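PDB 3H3M: flagellar protein FliT from Bordetella bronchiseptica, which probably acts as a flagellar export chaperone, binding other flagellar components in the cytoplasm before they are assembled. Local coordinates for residues 24-35 / 80-91. Numbering follows the deposited sequence.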
loop_
_atom_site.group_PDB
_atom_site.type_symbol
_atom_site.label_atom_id
_atom_site.label_comp_id
_atom_site.label_asym_id
_atom_site.label_seq_id
_atom_site.Cartn_x
_atom_site.Cartn_y
_atom_site.Cartn_z
ATOM N N TYR A 24 -2.408 -8.328 -10.555
ATOM C CA TYR A 24 -2.803 -7.027 -10.088
ATOM C C TYR A 24 -4.258 -7.049 -9.620
ATOM O O TYR A 24 -4.623 -6.414 -8.638
ATOM C CB TYR A 24 -2.631 -5.964 -11.161
ATOM C CG TYR A 24 -1.205 -5.482 -11.350
ATOM C CD1 TYR A 24 -0.533 -5.712 -12.537
ATOM C CD2 TYR A 24 -0.532 -4.791 -10.347
ATOM C CE1 TYR A 24 0.770 -5.281 -12.719
ATOM C CE2 TYR A 24 0.780 -4.359 -10.526
ATOM C CZ TYR A 24 1.422 -4.599 -11.719
ATOM O OH TYR A 24 2.720 -4.185 -11.947
ATOM N N GLN A 25 -5.094 -7.775 -10.347
ATOM C CA GLN A 25 -6.504 -7.881 -9.988
ATOM C C GLN A 25 -6.622 -8.524 -8.608
ATOM O O GLN A 25 -7.287 -7.998 -7.739
ATOM C CB GLN A 25 -7.255 -8.681 -11.061
ATOM C CG GLN A 25 -8.715 -8.874 -10.762
ATOM C CD GLN A 25 -9.474 -7.598 -10.872
ATOM O OE1 GLN A 25 -9.661 -7.095 -11.980
ATOM N NE2 GLN A 25 -9.935 -7.055 -9.735
ATOM N N ASP A 26 -5.930 -9.638 -8.411
ATOM C CA ASP A 26 -5.962 -10.358 -7.144
ATOM C C ASP A 26 -5.501 -9.536 -5.981
ATOM O O ASP A 26 -6.021 -9.715 -4.883
ATOM C CB ASP A 26 -5.132 -11.652 -7.208
ATOM C CG ASP A 26 -5.704 -12.665 -8.184
ATOM O OD1 ASP A 26 -6.944 -12.831 -8.226
ATOM O OD2 ASP A 26 -4.923 -13.279 -8.938
ATOM N N ILE A 27 -4.492 -8.687 -6.198
ATOM C CA ILE A 27 -3.978 -7.780 -5.148
ATOM C C ILE A 27 -4.973 -6.662 -4.838
ATOM O O ILE A 27 -5.162 -6.289 -3.666
ATOM C CB ILE A 27 -2.578 -7.133 -5.494
ATOM C CG1 ILE A 27 -1.460 -8.195 -5.528
ATOM C CG2 ILE A 27 -2.220 -6.008 -4.461
ATOM C CD1 ILE A 27 -0.158 -7.744 -6.177
ATOM N N ALA A 28 -5.596 -6.130 -5.879
ATOM C CA ALA A 28 -6.687 -5.222 -5.703
ATOM C C ALA A 28 -7.807 -5.913 -4.917
ATOM O O ALA A 28 -8.363 -5.346 -3.986
ATOM C CB ALA A 28 -7.180 -4.701 -7.057
ATOM N N ASN A 29 -8.123 -7.163 -5.232
ATOM C CA ASN A 29 -9.252 -7.795 -4.525
ATOM C C ASN A 29 -8.895 -7.990 -3.065
ATOM O O ASN A 29 -9.695 -7.684 -2.162
ATOM C CB ASN A 29 -9.701 -9.113 -5.203
ATOM C CG ASN A 29 -10.292 -8.876 -6.611
ATOM O OD1 ASN A 29 -10.792 -7.771 -6.912
ATOM N ND2 ASN A 29 -10.223 -9.909 -7.479
ATOM N N LEU A 30 -7.667 -8.445 -2.848
ATOM C CA LEU A 30 -7.164 -8.677 -1.520
ATOM C C LEU A 30 -7.114 -7.396 -0.698
ATOM O O LEU A 30 -7.532 -7.387 0.435
ATOM C CB LEU A 30 -5.785 -9.299 -1.590
ATOM C CG LEU A 30 -5.222 -9.589 -0.217
ATOM C CD1 LEU A 30 -6.105 -10.509 0.607
ATOM C CD2 LEU A 30 -3.843 -10.157 -0.387
ATOM N N THR A 31 -6.632 -6.308 -1.298
ATOM C CA THR A 31 -6.547 -5.014 -0.601
ATOM C C THR A 31 -7.934 -4.462 -0.271
ATOM O O THR A 31 -8.089 -3.760 0.727
ATOM C CB THR A 31 -5.676 -3.986 -1.378
ATOM O OG1 THR A 31 -6.202 -3.813 -2.697
ATOM C CG2 THR A 31 -4.250 -4.462 -1.460
ATOM N N SER A 32 -8.938 -4.823 -1.082
ATOM C CA SER A 32 -10.329 -4.464 -0.800
ATOM C C SER A 32 -10.872 -5.272 0.405
ATOM O O SER A 32 -11.605 -4.742 1.256
ATOM C CB SER A 32 -11.214 -4.657 -2.046
ATOM O OG SER A 32 -10.916 -3.713 -3.088
ATOM N N ARG A 33 -10.516 -6.549 0.484
ATOM C CA ARG A 33 -10.805 -7.336 1.690
ATOM C C ARG A 33 -10.099 -6.722 2.894
ATOM O O ARG A 33 -10.688 -6.616 3.980
ATOM C CB ARG A 33 -10.389 -8.809 1.508
ATOM C CG ARG A 33 -11.494 -9.682 0.886
ATOM C CD ARG A 33 -11.010 -11.065 0.571
ATOM N NE ARG A 33 -10.398 -11.064 -0.754
ATOM C CZ ARG A 33 -9.421 -11.878 -1.184
ATOM N NH1 ARG A 33 -8.898 -12.833 -0.387
ATOM N NH2 ARG A 33 -8.959 -11.723 -2.446
HETATM N N MSE A 34 -8.861 -6.260 2.730
HETATM C CA MSE A 34 -8.178 -5.682 3.898
HETATM C C MSE A 34 -8.934 -4.469 4.369
HETATM O O MSE A 34 -9.112 -4.273 5.572
HETATM C CB MSE A 34 -6.761 -5.259 3.622
HETATM C CG MSE A 34 -5.911 -6.338 3.181
HETATM SE SE MSE A 34 -4.075 -5.672 3.172
HETATM C CE MSE A 34 -4.233 -4.285 1.752
ATOM N N LEU A 35 -9.344 -3.654 3.410
ATOM C CA LEU A 35 -10.174 -2.456 3.704
ATOM C C LEU A 35 -11.463 -2.784 4.467
ATOM O O LEU A 35 -11.768 -2.095 5.413
ATOM C CB LEU A 35 -10.519 -1.680 2.445
ATOM C CG LEU A 35 -11.161 -0.298 2.624
ATOM C CD1 LEU A 35 -10.491 0.513 3.745
ATOM C CD2 LEU A 35 -11.166 0.486 1.289
ATOM N N LEU A 80 -6.049 -0.547 -11.677
ATOM C CA LEU A 80 -5.786 -1.502 -10.593
ATOM C C LEU A 80 -4.813 -0.967 -9.545
ATOM O O LEU A 80 -5.092 -1.037 -8.343
ATOM C CB LEU A 80 -5.302 -2.824 -11.167
ATOM C CG LEU A 80 -6.435 -3.552 -11.892
ATOM C CD1 LEU A 80 -5.952 -4.888 -12.456
ATOM C CD2 LEU A 80 -7.639 -3.730 -10.955
ATOM N N LEU A 81 -3.723 -0.364 -9.997
ATOM C CA LEU A 81 -2.784 0.263 -9.096
ATOM C C LEU A 81 -3.410 1.408 -8.303
ATOM O O LEU A 81 -3.284 1.479 -7.098
ATOM C CB LEU A 81 -1.569 0.767 -9.865
ATOM C CG LEU A 81 -0.693 -0.355 -10.422
ATOM C CD1 LEU A 81 0.656 0.203 -10.978
ATOM C CD2 LEU A 81 -0.450 -1.384 -9.340
ATOM N N VAL A 82 -4.087 2.317 -8.982
ATOM C CA VAL A 82 -4.724 3.418 -8.262
ATOM C C VAL A 82 -5.615 2.848 -7.170
ATOM O O VAL A 82 -5.624 3.343 -6.052
ATOM C CB VAL A 82 -5.556 4.280 -9.177
ATOM C CG1 VAL A 82 -6.593 4.980 -8.380
ATOM C CG2 VAL A 82 -4.659 5.265 -9.915
ATOM N N ARG A 83 -6.338 1.785 -7.510
ATOM C CA ARG A 83 -7.225 1.111 -6.561
ATOM C C ARG A 83 -6.472 0.451 -5.385
ATOM O O ARG A 83 -6.935 0.538 -4.226
ATOM C CB ARG A 83 -8.059 0.067 -7.281
ATOM C CG ARG A 83 -8.952 -0.796 -6.350
ATOM C CD ARG A 83 -10.003 0.039 -5.479
ATOM N NE ARG A 83 -10.786 1.022 -6.266
ATOM C CZ ARG A 83 -11.998 0.813 -6.817
ATOM N NH1 ARG A 83 -12.629 -0.350 -6.680
ATOM N NH2 ARG A 83 -12.595 1.783 -7.510
ATOM N N ILE A 84 -5.353 -0.220 -5.690
ATOM C CA ILE A 84 -4.535 -0.878 -4.654
ATOM C C ILE A 84 -3.954 0.180 -3.727
ATOM O O ILE A 84 -3.984 0.049 -2.505
ATOM C CB ILE A 84 -3.329 -1.652 -5.278
ATOM C CG1 ILE A 84 -3.768 -2.857 -6.125
ATOM C CG2 ILE A 84 -2.338 -2.131 -4.218
ATOM C CD1 ILE A 84 -2.681 -3.323 -7.096
ATOM N N LEU A 85 -3.374 1.221 -4.308
ATOM C CA LEU A 85 -2.835 2.299 -3.498
ATOM C C LEU A 85 -3.935 3.000 -2.658
ATOM O O LEU A 85 -3.731 3.270 -1.477
ATOM C CB LEU A 85 -2.088 3.306 -4.366
ATOM C CG LEU A 85 -0.812 2.833 -5.124
ATOM C CD1 LEU A 85 -0.263 3.974 -6.045
ATOM C CD2 LEU A 85 0.280 2.242 -4.211
ATOM N N GLU A 86 -5.083 3.311 -3.257
ATOM C CA GLU A 86 -6.197 3.926 -2.515
ATOM C C GLU A 86 -6.652 3.042 -1.344
ATOM O O GLU A 86 -6.980 3.526 -0.247
ATOM C CB GLU A 86 -7.406 4.156 -3.421
ATOM C CG GLU A 86 -7.323 5.331 -4.350
ATOM C CD GLU A 86 -8.632 5.550 -5.145
ATOM O OE1 GLU A 86 -9.444 4.598 -5.277
ATOM O OE2 GLU A 86 -8.827 6.691 -5.634
ATOM N N ASN A 87 -6.674 1.738 -1.577
ATOM C CA ASN A 87 -7.020 0.794 -0.515
ATOM C C ASN A 87 -6.020 0.757 0.602
ATOM O O ASN A 87 -6.385 0.732 1.786
ATOM C CB ASN A 87 -7.234 -0.586 -1.094
ATOM C CG ASN A 87 -8.572 -0.723 -1.745
ATOM O OD1 ASN A 87 -9.487 0.097 -1.500
ATOM N ND2 ASN A 87 -8.726 -1.775 -2.580
ATOM N N ASP A 88 -4.763 0.817 0.234
ATOM C CA ASP A 88 -3.670 0.826 1.187
ATOM C C ASP A 88 -3.781 2.078 2.036
ATOM O O ASP A 88 -3.698 2.027 3.265
ATOM C CB ASP A 88 -2.339 0.766 0.429
ATOM C CG ASP A 88 -1.840 -0.684 0.176
ATOM O OD1 ASP A 88 -2.627 -1.630 0.369
ATOM O OD2 ASP A 88 -0.625 -0.883 -0.170
ATOM N N ALA A 89 -4.016 3.218 1.386
ATOM C CA ALA A 89 -4.150 4.500 2.123
ATOM C C ALA A 89 -5.351 4.473 3.069
ATOM O O ALA A 89 -5.283 4.951 4.192
ATOM C CB ALA A 89 -4.247 5.657 1.169
ATOM N N ALA A 90 -6.450 3.889 2.596
ATOM C CA ALA A 90 -7.715 3.901 3.331
ATOM C C ALA A 90 -7.588 3.050 4.616
ATOM O O ALA A 90 -8.103 3.446 5.660
ATOM C CB ALA A 90 -8.870 3.457 2.445
ATOM N N VAL A 91 -6.879 1.921 4.539
ATOM C CA VAL A 91 -6.597 1.068 5.728
ATOM C C VAL A 91 -5.829 1.855 6.791
ATOM O O VAL A 91 -6.190 1.894 7.966
ATOM C CB VAL A 91 -5.811 -0.285 5.370
ATOM C CG1 VAL A 91 -5.277 -0.941 6.639
ATOM C CG2 VAL A 91 -6.723 -1.346 4.597
#
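Ala-28 and Ile-84 bring the two helices closest together, their CA atoms 5.0 Å apart, where segments 24-35 and 80-91 run in the same direction with axes 8.8 Å apart and a crossing angle of 23°. Two knobs-into-holes build the middle of the contact. Ile-84 enters the hole formed by Tyr-24, Ile-27, Ala-28 and Thr-31: its CG1 lies against the backbone of Ala-28, while CD1 reaches the CG2 branch of Ile-27 and the edge of the Tyr-24 ring. One turn on, Asn-87 fills the hole between Ala-28, Thr-31, Ser-32 and Leu-35. Its ND2 gives an almost straight hydrogen bond to Thr-31 OG1 (3.2 Å, 170°), with OG1 in the amide plane, and a more bent one to Ser-32 OG (3.0 Å, 131°), with OG tilted out of it. Both N-H groups of this buried amide are thus used, which should fix its rotation. Ser-32 OG, anti to the carbonyl carbon and beside the backbone N, also turns back along its own helix to donate to Ala-28 O. At the N-terminal end, Leu-80 splays its two methyls along helix 20-39, CD1 against Tyr-24 CB and CD2 against Ala-28 CB; at the other, Leu-35 CD1 packs on Ala-90 CB (3.6 Å). The methyl CE of Met-34, a selenomethionine, approaches Asp-88 OD1. Helix 43-63 completes the three-helix bundle, placing Leu-56 on Ile-27 and Tyr-53 on Thr-31 and Asp-88, while Glu-64 OE2, just beyond that helix, is hydrogen-bonded to Tyr-24 OH. The second subunit packs against helix 72-105, where its Arg-61 forms a salt bridge with Glu-86.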